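PDB 5YNL: arginase from Glaciozyma antarctica, which probably hydrolyses L-arginine to L-ornithine and urea at a binuclear manganese centre, as arginases do, in a cold-adapted yeast. Local coordinates for residues A[44-49]-A[321-326]; A[170-175]-A[278-283]; A[287-292]-A[304-309]. All coordinates share one frame; numbering follows the deposited sequence. Where two conformers were deposited one is given.

How the contacts relate
The modelled chain starts with 44-49, an irregular lead-in to strand 57-63, and contact 1 lays it against 321-326, the turn from helix 308-320 into strand 324-330. This closes a very long loop that spans most of the chain and encloses the other two contacts. Contact 2 pairs strand 173-177 with strand 281-286, and its loop is complete before that of contact 3 begins, so these two follow in series. Contact 3 joins 287-292, just after strand 281-286, to 304-309, where helix 308-320 starts. Contacts 1 and 2 touch at neighbouring strands of one parallel sheet; contact 3 lies about 23 Å from contact 2, centre to centre.

Contact 1: A[44-49]-A[321-326]; sequences MSPATS and TNLLVS
Asn322, which breaks out of helix 308-320 with positive phi and turns the chain toward strand 324-330, fills the bend of the N-terminal loop 44-49. Its amide nitrogen is the polar centre of the contact: ND2 donates to Pro46 O over 2.7 Å with a fairly straight N-H angle of 165°. The carbonyl oxygen lies in the plane of the Asn322 amide, whereas the donor is tilted 28° from the carbonyl plane. CG stands beside the backbone N of Asn322 (chi1 -68°), and this swings the amide out to the loop, between Pro46 and the backbone of Thr48.

Around that bond the two segments pack closely. Ser45 lies against Thr321, just after helix 308-320: its CB is 3.3 Å from Thr321 O, and its OG approaches Thr321 CB to 3.6 Å. The Pro46 ring crosses the end of Leu323 at about a right angle, with Pro46 CD 4.0 Å from Leu323 CD2. At the far end of the loop, Ser49 CA points a C-H at Asn322 O over 3.5 Å, while Ser49 OG turns to the backbone nitrogens of Phe51 and Leu52.

The turn is also held from within. Thr321 OG1 accepts from Leu323 N at 2.9 Å, an ST turn, and bonds to Ile318 O as well, while Leu323 packs on Ile281 of the adjacent strand. The hydrogen bond from Asn322 ND2 to Pro46 O thus joins an asparagine side chain to a main-chain carbonyl. It depends on where that carbonyl lies and not on the chemistry of the Pro46 side chain, whose ring carbons serve instead to pack on Leu323.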
loop_
_atom_site.group_PDB
_atom_site.type_symbol
_atom_site.label_atom_id
_atom_site.label_comp_id
_atom_site.label_asym_id
_atom_site.label_seq_id
_atom_site.Cartn_x
_atom_site.Cartn_y
_atom_site.Cartn_z
ATOM N N MET A 44 -19.947 -13.113 0.638
ATOM C CA MET A 44 -19.068 -13.112 1.806
ATOM C C MET A 44 -17.621 -13.444 1.400
ATOM O O MET A 44 -17.340 -13.650 0.221
ATOM C CB MET A 44 -19.591 -14.097 2.858
ATOM C CG MET A 44 -19.313 -13.684 4.294
ATOM S SD MET A 44 -18.514 -15.000 5.233
ATOM C CE MET A 44 -18.034 -14.130 6.726
ATOM N N SER A 45 -16.707 -13.478 2.367
ATOM C CA SER A 45 -15.290 -13.754 2.110
ATOM C C SER A 45 -14.924 -15.221 2.405
ATOM O O SER A 45 -15.584 -15.868 3.224
ATOM C CB SER A 45 -14.410 -12.813 2.943
ATOM O OG SER A 45 -14.732 -11.447 2.719
ATOM N N PRO A 46 -13.868 -15.752 1.741
ATOM C CA PRO A 46 -13.466 -17.160 1.944
ATOM C C PRO A 46 -12.973 -17.451 3.362
ATOM O O PRO A 46 -12.378 -16.568 3.994
ATOM C CB PRO A 46 -12.310 -17.347 0.951
ATOM C CG PRO A 46 -11.815 -15.963 0.656
ATOM C CD PRO A 46 -13.022 -15.080 0.730
ATOM N N ALA A 47 -13.202 -18.674 3.846
ATOM C CA ALA A 47 -12.811 -19.048 5.210
ATOM C C ALA A 47 -11.291 -19.081 5.352
ATOM O O ALA A 47 -10.756 -18.961 6.461
ATOM C CB ALA A 47 -13.416 -20.390 5.603
ATOM N N THR A 48 -10.617 -19.242 4.214
ATOM C CA THR A 48 -9.161 -19.275 4.149
ATOM C C THR A 48 -8.678 -18.653 2.828
ATOM O O THR A 48 -9.442 -18.559 1.864
ATOM C CB THR A 48 -8.632 -20.721 4.302
ATOM O OG1 THR A 48 -7.213 -20.701 4.499
ATOM C CG2 THR A 48 -8.967 -21.552 3.072
ATOM N N SER A 49 -7.420 -18.219 2.786
ATOM C CA SER A 49 -6.899 -17.536 1.607
ATOM C C SER A 49 -6.871 -18.466 0.416
ATOM O O SER A 49 -6.332 -19.574 0.515
ATOM C CB SER A 49 -5.496 -17.018 1.852
ATOM O OG SER A 49 -4.889 -16.676 0.625
ATOM N N THR A 321 -10.928 -10.677 5.581
ATOM C CA THR A 321 -11.407 -11.159 4.268
ATOM C C THR A 321 -10.626 -12.348 3.709
ATOM O O THR A 321 -11.130 -13.048 2.832
ATOM C CB THR A 321 -11.396 -10.067 3.168
ATOM O OG1 THR A 321 -10.083 -9.977 2.617
ATOM C CG2 THR A 321 -11.810 -8.720 3.727
ATOM N N ASN A 322 -9.403 -12.544 4.201
ATOM C CA ASN A 322 -8.443 -13.508 3.629
ATOM C C ASN A 322 -7.961 -13.194 2.204
ATOM O O ASN A 322 -7.267 -14.006 1.594
ATOM C CB ASN A 322 -8.959 -14.960 3.710
ATOM C CG ASN A 322 -9.031 -15.476 5.125
ATOM O OD1 ASN A 322 -8.098 -15.285 5.914
ATOM N ND2 ASN A 322 -10.143 -16.137 5.462
ATOM N N LEU A 323 -8.309 -12.014 1.689
ATOM C CA LEU A 323 -7.990 -11.661 0.297
ATOM C C LEU A 323 -6.636 -10.945 0.143
ATOM O O LEU A 323 -6.140 -10.766 -0.971
ATOM C CB LEU A 323 -9.117 -10.826 -0.322
ATOM C CG LEU A 323 -10.520 -11.461 -0.226
ATOM C CD1 LEU A 323 -11.621 -10.414 -0.385
ATOM C CD2 LEU A 323 -10.701 -12.568 -1.248
ATOM N N LEU A 324 -6.035 -10.537 1.257
ATOM C CA LEU A 324 -4.801 -9.749 1.190
ATOM C C LEU A 324 -3.585 -10.549 0.661
ATOM O O LEU A 324 -3.241 -11.602 1.192
ATOM C CB LEU A 324 -4.493 -9.168 2.567
ATOM C CG LEU A 324 -3.245 -8.294 2.690
ATOM C CD1 LEU A 324 -3.533 -6.882 2.162
ATOM C CD2 LEU A 324 -2.781 -8.259 4.159
ATOM N N VAL A 325 -2.937 -10.039 -0.379
ATOM C CA VAL A 325 -1.699 -10.654 -0.845
ATOM C C VAL A 325 -0.499 -9.718 -0.703
ATOM O O VAL A 325 0.632 -10.179 -0.594
ATOM C CB VAL A 325 -1.798 -11.131 -2.301
ATOM C CG1 VAL A 325 -2.813 -12.276 -2.428
ATOM C CG2 VAL A 325 -2.173 -9.960 -3.217
ATOM N N SER A 326 -0.745 -8.411 -0.684
ATOM C CA SER A 326 0.331 -7.436 -0.549
ATOM C C SER A 326 -0.014 -6.289 0.371
ATOM O O SER A 326 -1.127 -5.746 0.325
ATOM C CB SER A 326 0.746 -6.869 -1.900
ATOM O OG SER A 326 1.688 -7.711 -2.515
#

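Contact 2: A[170-175]-A[278-283]; sequences PEACLI and TRPIHL
Cys173, Leu174 and Ile175 run parallel to Ile281, His282 and Leu283 as neighbouring sheet strands, their axes 4.8 Å apart and inclined by 25°. Three backbone hydrogen bonds join them: Cys173 N to Pro280 O, His282 N to Cys173 O and, at 2.8 Å, Ile175 N to His282 O.

Before the strands begin, Arg279 reaches along Glu171. Its side chain is extended from CG to NE and runs past the main-chain oxygen, with Arg279 CG 3.1 Å from Glu171 O. NH2 then meets two acceptors of one residue. It forms a salt bridge to Glu171 OE1 at 2.7 Å, and it bonds Glu171 O at 3.2 Å from above the carbonyl plane. Glu171 folds back at chi2 (-59°) to bring its carboxylate there, and the two charged planes stand 39° apart. An alanine in place of Arg279 would probably leave the Glu171 carboxylate without its charged mate and free to turn.

Further along, Cys173 SG touches Ile281 CG1 at 3.6 Å. Ile175 CG2 meets Leu283 CD1 at 3.7 Å, the two side chains running aslant, while Leu174 and His282 lie side by side on the other face.

Helix 254-273 covers the Cys173, Ile175 and Ile281 face, and helix 158-168 packs on Leu174 and His282. Strand 281-286 is flanked on its other edge by strand 324-330, and strand 173-177 by strand 228-233, which places the pair in the interior of the parallel alpha/beta sheet.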
loop_
_atom_site.group_PDB
_atom_site.type_symbol
_atom_site.label_atom_id
_atom_site.label_comp_id
_atom_site.label_asym_id
_atom_site.label_seq_id
_atom_site.Cartn_x
_atom_site.Cartn_y
_atom_site.Cartn_z
ATOM N N PRO A 170 -3.108 -9.898 -11.770
ATOM C CA PRO A 170 -3.730 -8.918 -12.666
ATOM C C PRO A 170 -5.158 -8.636 -12.254
ATOM O O PRO A 170 -5.713 -7.616 -12.644
ATOM C CB PRO A 170 -3.734 -9.624 -14.027
ATOM C CG PRO A 170 -2.632 -10.627 -13.931
ATOM C CD PRO A 170 -2.601 -11.075 -12.492
ATOM N N GLU A 171 -5.755 -9.531 -11.480
ATOM C CA GLU A 171 -7.117 -9.306 -11.033
ATOM C C GLU A 171 -7.195 -8.763 -9.612
ATOM O O GLU A 171 -8.260 -8.812 -8.983
ATOM C CB GLU A 171 -7.943 -10.585 -11.184
ATOM C CG GLU A 171 -8.074 -11.068 -12.658
ATOM C CD GLU A 171 -8.719 -10.019 -13.548
ATOM O OE1 GLU A 171 -9.412 -9.129 -13.011
ATOM O OE2 GLU A 171 -8.545 -10.070 -14.780
ATOM N N ALA A 172 -6.085 -8.220 -9.107
ATOM C CA ALA A 172 -6.085 -7.663 -7.747
ATOM C C ALA A 172 -6.822 -6.322 -7.692
ATOM O O ALA A 172 -7.089 -5.702 -8.728
ATOM C CB ALA A 172 -4.669 -7.502 -7.233
ATOM N N CYS A 173 -7.134 -5.858 -6.490
ATOM C CA CYS A 173 -7.638 -4.505 -6.340
ATOM C C CYS A 173 -6.712 -3.737 -5.393
ATOM O O CYS A 173 -5.897 -4.354 -4.706
ATOM C CB CYS A 173 -9.065 -4.533 -5.806
ATOM S SG CYS A 173 -9.214 -5.136 -4.139
ATOM N N LEU A 174 -6.819 -2.411 -5.342
ATOM C CA LEU A 174 -5.856 -1.638 -4.565
ATOM C C LEU A 174 -6.538 -0.704 -3.588
ATOM O O LEU A 174 -7.370 0.138 -3.986
ATOM C CB LEU A 174 -4.941 -0.837 -5.492
ATOM C CG LEU A 174 -3.966 0.225 -4.942
ATOM C CD1 LEU A 174 -2.999 -0.345 -3.908
ATOM C CD2 LEU A 174 -3.188 0.879 -6.092
ATOM N N ILE A 175 -6.193 -0.838 -2.307
ATOM C CA ILE A 175 -6.739 0.065 -1.298
ATOM C C ILE A 175 -5.613 0.964 -0.827
ATOM O O ILE A 175 -4.593 0.502 -0.304
ATOM C CB ILE A 175 -7.356 -0.703 -0.128
ATOM C CG1 ILE A 175 -8.527 -1.533 -0.643
ATOM C CG2 ILE A 175 -7.860 0.256 0.989
ATOM C CD1 ILE A 175 -9.181 -2.316 0.437
ATOM N N THR A 278 -13.753 -11.727 -4.301
ATOM C CA THR A 278 -12.934 -12.740 -4.958
ATOM C C THR A 278 -11.591 -12.222 -5.490
ATOM O O THR A 278 -10.778 -13.000 -5.958
ATOM C CB THR A 278 -13.712 -13.475 -6.066
ATOM O OG1 THR A 278 -14.439 -12.523 -6.847
ATOM C CG2 THR A 278 -14.687 -14.485 -5.464
ATOM N N ARG A 279 -11.358 -10.917 -5.407
ATOM C CA ARG A 279 -10.105 -10.317 -5.881
ATOM C C ARG A 279 -9.022 -10.258 -4.806
ATOM O O ARG A 279 -9.313 -9.933 -3.648
ATOM C CB ARG A 279 -10.365 -8.888 -6.396
ATOM C CG ARG A 279 -11.149 -8.806 -7.737
ATOM C CD ARG A 279 -11.184 -7.379 -8.236
ATOM N NE ARG A 279 -12.084 -7.167 -9.364
ATOM C CZ ARG A 279 -11.748 -7.301 -10.648
ATOM N NH1 ARG A 279 -12.652 -7.077 -11.584
ATOM N NH2 ARG A 279 -10.525 -7.662 -11.001
ATOM N N PRO A 280 -7.767 -10.558 -5.184
ATOM C CA PRO A 280 -6.660 -10.362 -4.233
ATOM C C PRO A 280 -6.634 -8.893 -3.814
ATOM O O PRO A 280 -7.006 -8.051 -4.627
ATOM C CB PRO A 280 -5.410 -10.676 -5.071
ATOM C CG PRO A 280 -5.906 -11.541 -6.200
ATOM C CD PRO A 280 -7.295 -11.016 -6.501
ATOM N N ILE A 281 -6.230 -8.588 -2.586
ATOM C CA ILE A 281 -6.195 -7.203 -2.134
ATOM C C ILE A 281 -4.751 -6.725 -1.940
ATOM O O ILE A 281 -3.945 -7.400 -1.273
ATOM C CB ILE A 281 -6.979 -7.010 -0.798
ATOM C CG1 ILE A 281 -8.486 -6.926 -1.067
ATOM C CG2 ILE A 281 -6.510 -5.752 -0.052
ATOM C CD1 ILE A 281 -9.389 -7.172 0.196
ATOM N N HIS A 282 -4.443 -5.556 -2.504
ATOM C CA HIS A 282 -3.192 -4.873 -2.250
ATOM C C HIS A 282 -3.513 -3.704 -1.327
ATOM O O HIS A 282 -4.207 -2.752 -1.728
ATOM C CB HIS A 282 -2.554 -4.366 -3.558
ATOM C CG HIS A 282 -1.126 -3.928 -3.427
ATOM N ND1 HIS A 282 -0.459 -3.857 -2.217
ATOM C CD2 HIS A 282 -0.230 -3.522 -4.358
ATOM C CE1 HIS A 282 0.777 -3.445 -2.414
ATOM N NE2 HIS A 282 0.939 -3.226 -3.707
ATOM N N LEU A 283 -3.037 -3.769 -0.091
ATOM C CA LEU A 283 -3.277 -2.658 0.835
ATOM C C LEU A 283 -2.025 -1.827 0.951
ATOM O O LEU A 283 -1.016 -2.273 1.547
ATOM C CB LEU A 283 -3.708 -3.142 2.231
ATOM C CG LEU A 283 -3.960 -2.097 3.327
ATOM C CD1 LEU A 283 -5.020 -1.034 2.928
ATOM C CD2 LEU A 283 -4.408 -2.816 4.577
#

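Contact 3: A[287-292]-A[304-309]; sequences VDALDP and GGLTFR
Ala289 and Leu290 meet Gly305 and Leu306 within a strand-to-helix connection of the parallel alpha/beta arginase fold, where the loop after strand 281-286 returns to the start of helix 308-320. This is the carboxyl end of the sheet, at which arginases generally build their active site. The inner half is close-packed. Leu306 N donates to Ala289 O at 2.8 Å, the donor approaching almost in line with the C=O bond although the N-H angle is bent to 139°. Gly305 lies against the same turn, and a side-chain carbon there would stand only 2.9 Å from Ala289 O.

Leu306 sends its branched end inward, to Ala289 CB and on to Val177, Met254 and Ile262, thereby joining the loop to strand 173-177 and helix 254-273. Leu290 crosses Leu306 aslant. Its CG is set beside the backbone N (chi1 -71°), and CD2 comes down on the chain before the helix, 3.4 Å from Thr307 O and 4.1 Å from Leu306 CB. Val348 of helix 345-356 backs both Leu290 and the Phe308 ring.

The outer half is looser. Asp291 and Pro292 are poorly ordered, next to the unmodelled residues 293-301, and the bond from Asp291 N to Leu306 O is weak. Thr307, exposed at the N-cap, caps the new helix with its side chain, while its own N bonds Glu310 OE1, a reciprocal pair consistent with a capping box. Asp291 OD1 makes a long, weak ion pair with Arg234. The other carboxylate oxygen, OD2, accepts from Gly305 N at 3.0 Å, the donor standing above the carboxylate plane, 50° out of it.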
loop_
_atom_site.group_PDB
_atom_site.type_symbol
_atom_site.label_atom_id
_atom_site.label_comp_id
_atom_site.label_asym_id
_atom_site.label_seq_id
_atom_site.Cartn_x
_atom_site.Cartn_y
_atom_site.Cartn_z
ATOM N N VAL A 287 1.692 5.802 6.542
ATOM C CA VAL A 287 1.559 6.207 7.931
ATOM C C VAL A 287 1.261 7.705 8.094
ATOM O O VAL A 287 0.736 8.113 9.123
ATOM C CB VAL A 287 2.792 5.722 8.700
ATOM C CG1 VAL A 287 2.797 6.181 10.135
ATOM C CG2 VAL A 287 2.817 4.212 8.647
ATOM N N ASP A 288 1.536 8.513 7.069
ATOM C CA ASP A 288 1.142 9.928 7.110
ATOM C C ASP A 288 -0.390 10.156 7.126
ATOM O O ASP A 288 -0.858 11.282 7.334
ATOM C CB ASP A 288 1.871 10.774 6.034
ATOM C CG ASP A 288 1.124 10.858 4.678
ATOM O OD1 ASP A 288 0.194 10.057 4.386
ATOM O OD2 ASP A 288 1.502 11.745 3.869
ATOM N N ALA A 289 -1.166 9.093 6.919
ATOM C CA ALA A 289 -2.616 9.223 7.024
ATOM C C ALA A 289 -3.040 9.226 8.489
ATOM O O ALA A 289 -4.199 9.558 8.801
ATOM C CB ALA A 289 -3.348 8.134 6.234
ATOM N N LEU A 290 -2.105 8.859 9.369
ATOM C CA LEU A 290 -2.421 8.685 10.777
ATOM C C LEU A 290 -2.182 9.950 11.600
ATOM O O LEU A 290 -1.674 10.957 11.086
ATOM C CB LEU A 290 -1.594 7.550 11.395
ATOM C CG LEU A 290 -1.871 6.091 11.038
ATOM C CD1 LEU A 290 -0.892 5.196 11.803
ATOM C CD2 LEU A 290 -3.307 5.702 11.365
ATOM N N ASP A 291 -2.575 9.874 12.872
ATOM C CA ASP A 291 -2.223 10.838 13.911
ATOM C C ASP A 291 -1.687 10.089 15.146
ATOM O O ASP A 291 -2.095 8.938 15.411
ATOM C CB ASP A 291 -3.456 11.652 14.328
ATOM C CG ASP A 291 -3.730 12.813 13.410
ATOM O OD1 ASP A 291 -2.912 13.039 12.496
ATOM O OD2 ASP A 291 -4.750 13.512 13.614
ATOM N N PRO A 292 -0.776 10.739 15.901
ATOM C CA PRO A 292 -0.312 10.324 17.229
ATOM C C PRO A 292 -1.420 9.706 18.090
ATOM O O PRO A 292 -1.706 10.205 19.184
ATOM C CB PRO A 292 0.154 11.649 17.861
ATOM C CG PRO A 292 0.067 12.717 16.742
ATOM C CD PRO A 292 -0.076 11.956 15.462
ATOM N N GLY A 304 -6.470 15.998 12.460
ATOM C CA GLY A 304 -7.395 15.734 11.363
ATOM C C GLY A 304 -7.139 14.481 10.528
ATOM O O GLY A 304 -7.803 14.267 9.496
ATOM N N GLY A 305 -6.197 13.642 10.959
ATOM C CA GLY A 305 -5.940 12.390 10.263
ATOM C C GLY A 305 -6.655 11.210 10.910
ATOM O O GLY A 305 -7.347 11.391 11.922
ATOM N N LEU A 306 -6.517 10.011 10.345
ATOM C CA LEU A 306 -7.069 8.812 10.981
ATOM C C LEU A 306 -6.512 8.673 12.412
ATOM O O LEU A 306 -5.390 9.091 12.672
ATOM C CB LEU A 306 -6.748 7.537 10.167
ATOM C CG LEU A 306 -7.388 7.423 8.773
ATOM C CD1 LEU A 306 -6.844 6.179 8.008
ATOM C CD2 LEU A 306 -8.930 7.400 8.869
ATOM N N THR A 307 -7.288 8.134 13.349
ATOM C CA THR A 307 -6.697 7.754 14.636
ATOM C C THR A 307 -5.931 6.454 14.432
ATOM O O THR A 307 -6.073 5.805 13.381
ATOM C CB THR A 307 -7.736 7.496 15.697
ATOM O OG1 THR A 307 -8.539 6.367 15.294
ATOM C CG2 THR A 307 -8.590 8.752 15.917
ATOM N N PHE A 308 -5.145 6.053 15.426
ATOM C CA PHE A 308 -4.472 4.768 15.330
ATOM C C PHE A 308 -5.477 3.622 15.223
ATOM O O PHE A 308 -5.296 2.706 14.420
ATOM C CB PHE A 308 -3.568 4.494 16.513
ATOM C CG PHE A 308 -3.193 3.041 16.621
ATOM C CD1 PHE A 308 -2.249 2.488 15.756
ATOM C CD2 PHE A 308 -3.814 2.206 17.563
ATOM C CE1 PHE A 308 -1.913 1.133 15.826
ATOM C CE2 PHE A 308 -3.478 0.844 17.636
ATOM C CZ PHE A 308 -2.526 0.308 16.754
ATOM N N ARG A 309 -6.520 3.675 16.051
ATOM C CA ARG A 309 -7.568 2.657 16.029
ATOM C C ARG A 309 -8.158 2.468 14.619
ATOM O O ARG A 309 -8.260 1.333 14.142
ATOM C CB ARG A 309 -8.650 2.936 17.089
ATOM C CG ARG A 309 -8.325 2.360 18.478
ATOM C CD ARG A 309 -9.301 2.840 19.551
ATOM N NE ARG A 309 -10.704 2.725 19.136
ATOM C CZ ARG A 309 -11.751 3.163 19.842
ATOM N NH1 ARG A 309 -11.563 3.742 21.017
ATOM N NH2 ARG A 309 -12.983 3.024 19.362
#